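Local coordinates for cyanuric acid amidohydrolase (Azorhizobium caulinodans, PDB 4NQ3), which hydrolyses cyanuric acid, opening its s-triazine ring to give carboxybiuret, which decarboxylates spontaneously to biuret, in the breakdown of atrazine-type herbicides and melamine, at residues V6-T11 and H89-E94; L35-K40 and V74-S79; P158-M163 and T175-T180. All coordinates share one frame; numbering follows the deposited sequence.

Contact 1. Residues V6-T11 and H89-E94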
loop_
_atom_site.group_PDB
_atom_site.type_symbol
_atom_site.label_atom_id
_atom_site.label_comp_id
_atom_site.label_asym_id
_atom_site.label_seq_id
_atom_site.Cartn_x
_atom_site.Cartn_y
_atom_site.Cartn_z
ATOM N N VAL A 6 -7.432 -9.929 -34.309
ATOM C CA VAL A 6 -7.119 -9.495 -32.948
ATOM C C VAL A 6 -6.595 -8.066 -32.925
ATOM O O VAL A 6 -5.601 -7.757 -33.596
ATOM C CB VAL A 6 -6.095 -10.419 -32.300
ATOM C CG1 VAL A 6 -5.730 -9.921 -30.919
ATOM C CG2 VAL A 6 -6.651 -11.809 -32.245
ATOM N N HIS A 7 -7.240 -7.205 -32.144
ATOM C CA HIS A 7 -6.915 -5.773 -32.131
ATOM C C HIS A 7 -6.401 -5.295 -30.782
ATOM O O HIS A 7 -7.123 -5.388 -29.800
ATOM C CB HIS A 7 -8.148 -4.940 -32.484
ATOM C CG HIS A 7 -8.771 -5.286 -33.798
ATOM N ND1 HIS A 7 -8.290 -4.807 -34.999
ATOM C CD2 HIS A 7 -9.836 -6.070 -34.101
ATOM C CE1 HIS A 7 -9.036 -5.277 -35.983
ATOM N NE2 HIS A 7 -9.981 -6.046 -35.465
ATOM N N ARG A 8 -5.185 -4.760 -30.721
ATOM C CA ARG A 8 -4.692 -4.229 -29.447
ATOM C C ARG A 8 -4.881 -2.698 -29.371
ATOM O O ARG A 8 -4.311 -1.944 -30.145
ATOM C CB ARG A 8 -3.234 -4.599 -29.234
ATOM C CG ARG A 8 -2.830 -4.640 -27.782
ATOM C CD ARG A 8 -1.445 -5.316 -27.581
ATOM N NE ARG A 8 -0.408 -4.521 -28.229
ATOM C CZ ARG A 8 0.744 -4.975 -28.714
ATOM N NH1 ARG A 8 1.091 -6.255 -28.644
ATOM N NH2 ARG A 8 1.566 -4.107 -29.277
ATOM N N ILE A 9 -5.716 -2.251 -28.452
ATOM C CA ILE A 9 -6.073 -0.851 -28.371
ATOM C C ILE A 9 -5.587 -0.197 -27.064
ATOM O O ILE A 9 -5.861 -0.695 -25.975
ATOM C CB ILE A 9 -7.598 -0.691 -28.511
ATOM C CG1 ILE A 9 -8.036 -1.256 -29.864
ATOM C CG2 ILE A 9 -8.026 0.775 -28.366
ATOM C CD1 ILE A 9 -9.512 -1.212 -30.114
ATOM N N ALA A 10 -4.848 0.904 -27.168
ATOM C CA ALA A 10 -4.437 1.640 -25.973
ATOM C C ALA A 10 -5.636 2.318 -25.255
ATOM O O ALA A 10 -6.660 2.595 -25.863
ATOM C CB ALA A 10 -3.412 2.658 -26.334
ATOM N N THR A 11 -5.511 2.541 -23.951
ATOM C CA THR A 11 -6.529 3.227 -23.146
ATOM C C THR A 11 -5.837 4.164 -22.150
ATOM O O THR A 11 -4.818 3.804 -21.544
ATOM C CB THR A 11 -7.399 2.243 -22.352
ATOM O OG1 THR A 11 -6.563 1.593 -21.384
ATOM C CG2 THR A 11 -8.020 1.167 -23.259
ATOM N N HIS A 89 -4.256 -1.629 -21.610
ATOM C CA HIS A 89 -4.810 -1.792 -22.960
ATOM C C HIS A 89 -5.982 -2.765 -23.046
ATOM O O HIS A 89 -6.248 -3.517 -22.106
ATOM C CB HIS A 89 -3.720 -2.270 -23.900
ATOM C CG HIS A 89 -3.196 -3.619 -23.545
ATOM N ND1 HIS A 89 -2.317 -3.814 -22.503
ATOM C CD2 HIS A 89 -3.439 -4.840 -24.071
ATOM C CE1 HIS A 89 -2.025 -5.101 -22.409
ATOM N NE2 HIS A 89 -2.693 -5.746 -23.352
ATOM N N PHE A 90 -6.687 -2.717 -24.174
ATOM C CA PHE A 90 -7.712 -3.704 -24.523
ATOM C C PHE A 90 -7.211 -4.635 -25.637
ATOM O O PHE A 90 -6.482 -4.220 -26.524
ATOM C CB PHE A 90 -9.003 -3.024 -24.989
ATOM C CG PHE A 90 -9.689 -2.243 -23.923
ATOM C CD1 PHE A 90 -9.724 -2.706 -22.620
ATOM C CD2 PHE A 90 -10.292 -1.026 -24.220
ATOM C CE1 PHE A 90 -10.355 -1.963 -21.619
ATOM C CE2 PHE A 90 -10.931 -0.275 -23.231
ATOM C CZ PHE A 90 -10.964 -0.739 -21.931
ATOM N N LEU A 91 -7.616 -5.891 -25.580
ATOM C CA LEU A 91 -7.392 -6.856 -26.636
ATOM C C LEU A 91 -8.739 -7.275 -27.218
ATOM O O LEU A 91 -9.477 -8.030 -26.571
ATOM C CB LEU A 91 -6.692 -8.064 -26.069
ATOM C CG LEU A 91 -5.778 -8.755 -27.033
ATOM C CD1 LEU A 91 -4.940 -7.694 -27.707
ATOM C CD2 LEU A 91 -4.938 -9.715 -26.226
ATOM N N VAL A 92 -9.092 -6.801 -28.410
ATOM C CA VAL A 92 -10.389 -7.167 -28.983
ATOM C C VAL A 92 -10.250 -8.333 -29.942
ATOM O O VAL A 92 -9.430 -8.294 -30.853
ATOM C CB VAL A 92 -11.046 -6.018 -29.737
ATOM C CG1 VAL A 92 -12.367 -6.502 -30.320
ATOM C CG2 VAL A 92 -11.304 -4.861 -28.799
ATOM N N PHE A 93 -11.054 -9.365 -29.719
ATOM C CA PHE A 93 -11.072 -10.586 -30.527
ATOM C C PHE A 93 -12.296 -10.598 -31.426
ATOM O O PHE A 93 -13.426 -10.695 -30.926
ATOM C CB PHE A 93 -11.094 -11.814 -29.624
ATOM C CG PHE A 93 -9.810 -12.043 -28.883
ATOM C CD1 PHE A 93 -8.754 -12.717 -29.487
ATOM C CD2 PHE A 93 -9.660 -11.599 -27.579
ATOM C CE1 PHE A 93 -7.560 -12.937 -28.795
ATOM C CE2 PHE A 93 -8.473 -11.811 -26.875
ATOM C CZ PHE A 93 -7.419 -12.484 -27.485
ATOM N N GLU A 94 -12.080 -10.512 -32.738
ATOM C CA GLU A 94 -13.164 -10.411 -33.708
ATOM C C GLU A 94 -13.190 -11.625 -34.613
ATOM O O GLU A 94 -12.152 -12.143 -34.960
ATOM C CB GLU A 94 -12.977 -9.141 -34.541
ATOM C CG GLU A 94 -14.062 -8.840 -35.568
ATOM C CD GLU A 94 -13.707 -7.632 -36.438
ATOM O OE1 GLU A 94 -12.570 -7.134 -36.290
ATOM O OE2 GLU A 94 -14.544 -7.183 -37.267
#

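Contact 2. Residues L35-K40 and V74-S79. With BR8 (barbituric acid), chain C.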
loop_
_atom_site.group_PDB
_atom_site.type_symbol
_atom_site.label_atom_id
_atom_site.label_comp_id
_atom_site.label_asym_id
_atom_site.label_seq_id
_atom_site.Cartn_x
_atom_site.Cartn_y
_atom_site.Cartn_z
ATOM N N LEU A 35 -16.157 -11.103 -30.577
ATOM C CA LEU A 35 -16.386 -12.248 -29.711
ATOM C C LEU A 35 -16.061 -11.949 -28.253
ATOM O O LEU A 35 -16.853 -12.290 -27.366
ATOM C CB LEU A 35 -15.579 -13.453 -30.179
ATOM C CG LEU A 35 -16.098 -13.966 -31.505
ATOM C CD1 LEU A 35 -15.367 -15.220 -31.898
ATOM C CD2 LEU A 35 -17.564 -14.250 -31.337
ATOM N N ALA A 36 -14.898 -11.351 -27.993
ATOM C CA ALA A 36 -14.488 -11.109 -26.612
ATOM C C ALA A 36 -13.568 -9.927 -26.538
ATOM O O ALA A 36 -12.901 -9.613 -27.506
ATOM C CB ALA A 36 -13.801 -12.343 -26.026
ATOM N N ILE A 37 -13.527 -9.268 -25.386
ATOM C CA ILE A 37 -12.522 -8.244 -25.155
ATOM C C ILE A 37 -11.730 -8.530 -23.883
ATOM O O ILE A 37 -12.318 -8.698 -22.826
ATOM C CB ILE A 37 -13.135 -6.863 -25.042
ATOM C CG1 ILE A 37 -13.999 -6.546 -26.252
ATOM C CG2 ILE A 37 -12.049 -5.829 -24.998
ATOM C CD1 ILE A 37 -14.626 -5.173 -26.144
ATOM N N PHE A 38 -10.403 -8.623 -23.987
ATOM C CA PHE A 38 -9.553 -8.721 -22.796
ATOM C C PHE A 38 -9.070 -7.340 -22.435
ATOM O O PHE A 38 -8.915 -6.494 -23.307
ATOM C CB PHE A 38 -8.327 -9.608 -23.013
ATOM C CG PHE A 38 -8.633 -11.064 -23.257
ATOM C CD1 PHE A 38 -9.932 -11.525 -23.335
ATOM C CD2 PHE A 38 -7.595 -11.975 -23.408
ATOM C CE1 PHE A 38 -10.186 -12.865 -23.569
ATOM C CE2 PHE A 38 -7.847 -13.301 -23.638
ATOM C CZ PHE A 38 -9.145 -13.746 -23.720
ATOM N N GLY A 39 -8.773 -7.106 -21.166
ATOM C CA GLY A 39 -8.241 -5.815 -20.798
ATOM C C GLY A 39 -7.269 -5.928 -19.654
ATOM O O GLY A 39 -7.426 -6.799 -18.808
ATOM N N LYS A 40 -6.268 -5.052 -19.631
ATOM C CA LYS A 40 -5.480 -4.800 -18.434
ATOM C C LYS A 40 -5.897 -3.426 -17.959
ATOM O O LYS A 40 -5.779 -2.463 -18.704
ATOM C CB LYS A 40 -3.987 -4.849 -18.726
ATOM C CG LYS A 40 -3.485 -6.229 -19.039
ATOM C CD LYS A 40 -3.843 -7.173 -17.906
ATOM C CE LYS A 40 -3.196 -6.745 -16.578
ATOM N NZ LYS A 40 -3.701 -7.589 -15.454
ATOM N N VAL A 74 -21.005 -10.746 -25.630
ATOM C CA VAL A 74 -19.566 -10.525 -25.755
ATOM C C VAL A 74 -18.892 -10.835 -24.429
ATOM O O VAL A 74 -19.362 -10.402 -23.377
ATOM C CB VAL A 74 -19.231 -9.067 -26.178
ATOM C CG1 VAL A 74 -17.722 -8.844 -26.245
ATOM C CG2 VAL A 74 -19.876 -8.752 -27.489
ATOM N N CYS A 75 -17.808 -11.599 -24.465
ATOM C CA CYS A 75 -17.082 -11.899 -23.241
ATOM C C CYS A 75 -16.177 -10.759 -22.873
ATOM O O CYS A 75 -15.296 -10.378 -23.659
ATOM C CB CYS A 75 -16.267 -13.172 -23.391
ATOM S SG CYS A 75 -17.329 -14.648 -23.262
ATOM N N LEU A 76 -16.403 -10.206 -21.685
ATOM C CA LEU A 76 -15.580 -9.116 -21.184
ATOM C C LEU A 76 -14.709 -9.629 -20.030
ATOM O O LEU A 76 -15.196 -9.868 -18.923
ATOM C CB LEU A 76 -16.462 -7.948 -20.750
ATOM C CG LEU A 76 -17.272 -7.254 -21.858
ATOM C CD1 LEU A 76 -18.072 -6.059 -21.335
ATOM C CD2 LEU A 76 -16.375 -6.788 -23.021
ATOM N N VAL A 77 -13.428 -9.834 -20.320
ATOM C CA VAL A 77 -12.432 -10.197 -19.316
ATOM C C VAL A 77 -11.555 -8.999 -18.963
ATOM O O VAL A 77 -10.627 -8.663 -19.701
ATOM C CB VAL A 77 -11.505 -11.349 -19.789
ATOM C CG1 VAL A 77 -10.590 -11.760 -18.676
ATOM C CG2 VAL A 77 -12.298 -12.509 -20.323
HETATM N N MSE A 78 -11.843 -8.341 -17.851
HETATM C CA MSE A 78 -11.001 -7.228 -17.445
HETATM C C MSE A 78 -10.102 -7.672 -16.315
HETATM O O MSE A 78 -10.568 -7.915 -15.208
HETATM C CB MSE A 78 -11.828 -6.026 -17.012
HETATM C CG MSE A 78 -12.707 -5.426 -18.120
HETATM SE SE MSE A 78 -11.670 -4.639 -19.578
HETATM C CE MSE A 78 -12.151 -5.930 -20.968
ATOM N N SER A 79 -8.816 -7.809 -16.602
ATOM C CA SER A 79 -7.846 -8.182 -15.583
ATOM C C SER A 79 -7.111 -6.963 -15.099
ATOM O O SER A 79 -6.443 -6.295 -15.891
ATOM C CB SER A 79 -6.846 -9.192 -16.113
ATOM O OG SER A 79 -6.004 -9.607 -15.061
HETATM N N1 BR8 C . -7.743 -10.523 -11.086
HETATM C C2 BR8 C . -7.272 -9.386 -11.645
HETATM O O2 BR8 C . -8.007 -8.418 -11.681
HETATM N N3 BR8 C . -6.001 -9.332 -12.144
HETATM C C4 BR8 C . -5.130 -10.451 -12.093
HETATM O O4 BR8 C . -3.993 -10.362 -12.545
HETATM C C5 BR8 C . -5.554 -11.807 -11.525
HETATM C C6 BR8 C . -6.981 -11.686 -11.008
HETATM O O8 BR8 C . -7.501 -12.647 -10.489
#

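Contact 3. Residues P158-M163 and T175-T180. With BR8 (barbituric acid), chain J; SO4 (sulfate ion), chain H.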
loop_
_atom_site.group_PDB
_atom_site.type_symbol
_atom_site.label_atom_id
_atom_site.label_comp_id
_atom_site.label_asym_id
_atom_site.label_seq_id
_atom_site.Cartn_x
_atom_site.Cartn_y
_atom_site.Cartn_z
ATOM N N PRO A 158 -15.593 -15.263 -10.430
ATOM C CA PRO A 158 -16.024 -14.377 -9.350
ATOM C C PRO A 158 -15.119 -14.473 -8.142
ATOM O O PRO A 158 -14.076 -15.121 -8.246
ATOM C CB PRO A 158 -17.438 -14.883 -9.032
ATOM C CG PRO A 158 -17.412 -16.295 -9.399
ATOM C CD PRO A 158 -16.513 -16.402 -10.599
ATOM N N LEU A 159 -15.481 -13.792 -7.051
ATOM C CA LEU A 159 -14.751 -13.886 -5.788
ATOM C C LEU A 159 -15.719 -13.626 -4.651
ATOM O O LEU A 159 -16.887 -13.332 -4.890
ATOM C CB LEU A 159 -13.587 -12.893 -5.747
ATOM C CG LEU A 159 -13.923 -11.402 -5.948
ATOM C CD1 LEU A 159 -14.579 -10.800 -4.710
ATOM C CD2 LEU A 159 -12.699 -10.622 -6.326
ATOM N N LEU A 160 -15.231 -13.695 -3.421
ATOM C CA LEU A 160 -16.070 -13.420 -2.258
ATOM C C LEU A 160 -15.666 -12.134 -1.520
ATOM O O LEU A 160 -14.479 -11.835 -1.330
ATOM C CB LEU A 160 -16.023 -14.593 -1.279
ATOM C CG LEU A 160 -16.498 -15.937 -1.823
ATOM C CD1 LEU A 160 -16.434 -16.988 -0.741
ATOM C CD2 LEU A 160 -17.919 -15.810 -2.344
ATOM N N THR A 161 -16.669 -11.365 -1.122
ATOM C CA THR A 161 -16.458 -10.249 -0.218
ATOM C C THR A 161 -17.057 -10.607 1.134
ATOM O O THR A 161 -17.808 -11.580 1.246
ATOM C CB THR A 161 -17.109 -8.972 -0.719
ATOM O OG1 THR A 161 -18.528 -9.174 -0.744
ATOM C CG2 THR A 161 -16.593 -8.610 -2.120
ATOM N N ALA A 162 -16.746 -9.815 2.156
ATOM C CA ALA A 162 -17.312 -10.049 3.476
ATOM C C ALA A 162 -18.839 -10.160 3.382
ATOM O O ALA A 162 -19.433 -11.099 3.932
ATOM C CB ALA A 162 -16.900 -8.935 4.437
HETATM N N MSE A 163 -19.459 -9.224 2.655
HETATM C CA MSE A 163 -20.915 -9.174 2.539
HETATM C C MSE A 163 -21.461 -10.490 1.957
HETATM O O MSE A 163 -22.451 -11.040 2.443
HETATM C CB MSE A 163 -21.347 -7.985 1.681
HETATM C CG MSE A 163 -22.837 -7.641 1.745
HETATM SE SE MSE A 163 -23.136 -5.820 1.119
HETATM C CE MSE A 163 -24.828 -5.356 1.985
ATOM N N THR A 175 -19.089 -21.001 2.934
ATOM C CA THR A 175 -18.260 -20.777 1.768
ATOM C C THR A 175 -16.940 -21.462 2.077
ATOM O O THR A 175 -16.700 -21.845 3.222
ATOM C CB THR A 175 -18.058 -19.282 1.438
ATOM O OG1 THR A 175 -17.457 -18.603 2.549
ATOM C CG2 THR A 175 -19.377 -18.635 1.109
ATOM N N ALA A 176 -16.117 -21.656 1.050
ATOM C CA ALA A 176 -14.864 -22.391 1.187
ATOM C C ALA A 176 -13.811 -21.564 1.938
ATOM O O ALA A 176 -12.760 -22.063 2.332
ATOM C CB ALA A 176 -14.361 -22.792 -0.168
ATOM N N THR A 177 -14.097 -20.282 2.110
ATOM C CA THR A 177 -13.202 -19.394 2.829
ATOM C C THR A 177 -13.951 -18.177 3.304
ATOM O O THR A 177 -15.064 -17.911 2.844
ATOM C CB THR A 177 -12.021 -18.926 1.956
ATOM O OG1 THR A 177 -11.038 -18.300 2.790
ATOM C CG2 THR A 177 -12.491 -17.894 0.944
ATOM N N SER A 178 -13.338 -17.433 4.215
ATOM C CA SER A 178 -13.863 -16.126 4.577
ATOM C C SER A 178 -12.826 -15.046 4.266
ATOM O O SER A 178 -13.141 -13.862 4.329
ATOM C CB SER A 178 -14.251 -16.082 6.054
ATOM O OG SER A 178 -15.060 -17.194 6.409
ATOM N N ASP A 179 -11.605 -15.458 3.908
ATOM C CA ASP A 179 -10.567 -14.524 3.467
ATOM C C ASP A 179 -10.877 -14.156 2.009
ATOM O O ASP A 179 -10.895 -15.021 1.116
ATOM C CB ASP A 179 -9.150 -15.138 3.629
ATOM C CG ASP A 179 -7.991 -14.150 3.272
ATOM O OD1 ASP A 179 -8.174 -13.279 2.394
ATOM O OD2 ASP A 179 -6.877 -14.259 3.852
ATOM N N THR A 180 -11.135 -12.873 1.769
ATOM C CA THR A 180 -11.603 -12.470 0.453
ATOM C C THR A 180 -10.462 -12.601 -0.563
ATOM O O THR A 180 -10.684 -13.025 -1.682
ATOM C CB THR A 180 -12.198 -11.026 0.460
ATOM O OG1 THR A 180 -11.210 -10.073 0.858
ATOM C CG2 THR A 180 -13.392 -10.932 1.409
HETATM N N1 BR8 J . -8.318 -19.462 5.225
HETATM C C2 BR8 J . -8.722 -18.692 6.290
HETATM O O2 BR8 J . -7.914 -17.944 6.818
HETATM N N3 BR8 J . -10.017 -18.757 6.757
HETATM C C4 BR8 J . -10.973 -19.601 6.158
HETATM O O4 BR8 J . -12.079 -19.596 6.627
HETATM C C5 BR8 J . -10.689 -20.542 4.971
HETATM C C6 BR8 J . -9.209 -20.343 4.562
HETATM O O8 BR8 J . -8.767 -20.985 3.628
HETATM S S SO4 H . -20.605 -6.741 -2.702
HETATM O O1 SO4 H . -21.109 -5.835 -3.743
HETATM O O2 SO4 H . -20.112 -6.023 -1.514
HETATM O O3 SO4 H . -19.517 -7.476 -3.334
HETATM O O4 SO4 H . -21.649 -7.689 -2.285
#

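Contact 1. Residues V6-T11 and H89-E94
Val6 to Ala10 pair with Phe93 to His89 as two antiparallel strands of the four-stranded mixed sheet of repeating unit A, strand 2-10 being one of its two outer strands within the chain. His7 with Val92 and Ile9 with Phe90 are the hydrogen-bonded pairs, each closed by two backbone bonds, while the CA atoms of Val6, Arg8 and Leu91 make CH...O contacts with carbonyls opposite. Arg8 shares a face with Val6, His89, Leu91 and Phe93. Its CB lies 3.8 Å from CD1 of Leu91; CG, anti to the backbone N (chi1 -155°), meets that methyl and lies 3.8 Å from CD2 of His89, and CD continues beside the same imidazole carbon. At chi3 the chain bends, carrying the guanidinium to a salt bridge of NE with Glu329 and a hydrogen bond of NH2 to the carbonyl of Glu278, in repeating unit C. On the same face CG2 of Val6 packs 3.6 Å from CD1 of Phe93. From the face of His7, Ile9, Phe90 and Val92, His7 reaches along to Glu94 at the end of the pairing: NE2 of His7 donates to OE1 of Glu94 over 2.9 Å, the oxygen sitting at the ring edge near its plane, with ring and carboxylate turned 41° apart. OE2 of Glu94 accepts from the backbone N of Ala30, so both carboxylate oxygens are engaged. Past the last pair, Thr11 crosses Phe90 at about a right angle, its CG2 3.5 Å from the ring centroid in a CH-pi contact, offset toward the rim on the CD2-CE2 side.

Contact 2. Residues L35-K40 and V74-S79
Ile37 lies alongside Leu76, and Phe38 alongside Val77, where two parallel strands of the beta-alpha-beta unit 34-41, 51-67, 75-80 run together in repeating unit A. Backbone bonds alternate from Cys75 N to Leu35 O through to Ser79 N to Gly39 O. Packing is close on the face turned to helix 51-67. Selenomethionine Met78, bent at chi2 and chi3, folds back over the neighbouring strand: its SE lies 3.8 Å from CA of Gly39, and its CE reaches CG2 of Ile37 at 4.0 Å. The looser side is at Leu76: its CD2 rests 3.8 Å from CB of Ile37, but the residue is partly exposed, the one here that is not fully buried. Beside it, CG1 of Val74 and CG1 of Ile37 are 4.4 Å apart. Toward strand 89-97, a classic beta bulge sets Leu35 and Ala36 both opposite Phe93. At the other end the contact turns polar. Lys40, bent at chi2 (-56°) and chi3 (-61°), brings NZ to OG of Ser79 over 3.1 Å and adds a weak bond to the Ser79 carbonyl. The carbonyls of Gly80 and Val332 also accept from NZ. With an alanine in place of Lys40, OG of Ser79 and the carbonyls around NZ would probably lose their shared donor, and the hydroxyl would be held less firmly. OG of Ser79 also lies 2.9 Å from N3 of the bound barbituric acid. A lysine amine hydrogen-bonded to a serine hydroxyl that touches the ligand is consistent with this pair being one of the three potential Ser-Lys dyads, alongside Lys156 and the nucleophile Ser226.

Contact 3. Residues P158-M163 and T175-T180
Leu160 and Thr175 meet tip to tip, 3.6 Å from CD1 of the leucine to CB of the threonine, where the turn leading into helix 162-170 packs on the loop leading into helix 180-199; each helix starts with an N-cap residue, Thr161 and Asp179. Leu160 keeps CG anti to its carbonyl carbon (chi1 -60°), which sends the isobutyl group across to Thr175, and CD1 also approaches the carbonyl O of Thr177. Its backbone N bonds OG of Ser183, while its carbonyl O faces CB and CG2 of Thr180. Next comes Thr161, whose CA lies 3.5 Å from CG2 of Thr180. Its OG1 makes a weak capping bond to the backbone N of Arg164 and also bonds a sulfate, probably from the crystallisation liquor, 3.3 Å away at O3. Ala162 sets its backbone N 3.6 Å from the same Thr180 methyl and donates to Asp303 of a neighbouring subunit; OG1 of Thr180 hydrogen-bonds the carbonyl O of Leu302 of that subunit, so the contact lies at a tetramer interface. Met163, a selenomethionine, runs on past the sulfate. In the facing loop, Ala176, Thr177 and Ser178 border a second barbituric acid, and an ST turn shapes the chain beside it: the backbone N of Asp179 donates to OG1 of Thr177 over 3.1 Å.

How the contacts relate
Contacts 1 and 2 belong to one sheet of repeating unit A, with strand order 2-10, 89-97, 34-41, 75-80. Their centres are 9 Å apart. Strands 89-97 and 34-41 join them directly, with Leu91 N probably bonded to Phe38 O and the rings of Phe93 and Phe38 edge-to-face. In sequence, strand 2-10 comes first and 89-97 last, so contact 1 encloses contact 2. Contact 3 follows later, in repeating unit B, its centre about 31 Å from that of contact 1 and 23 Å from that of contact 2, touching neither. Contact 2 reaches the substrate site through Ser79, whereas contact 3 lies at a subunit boundary beside a separate ligand.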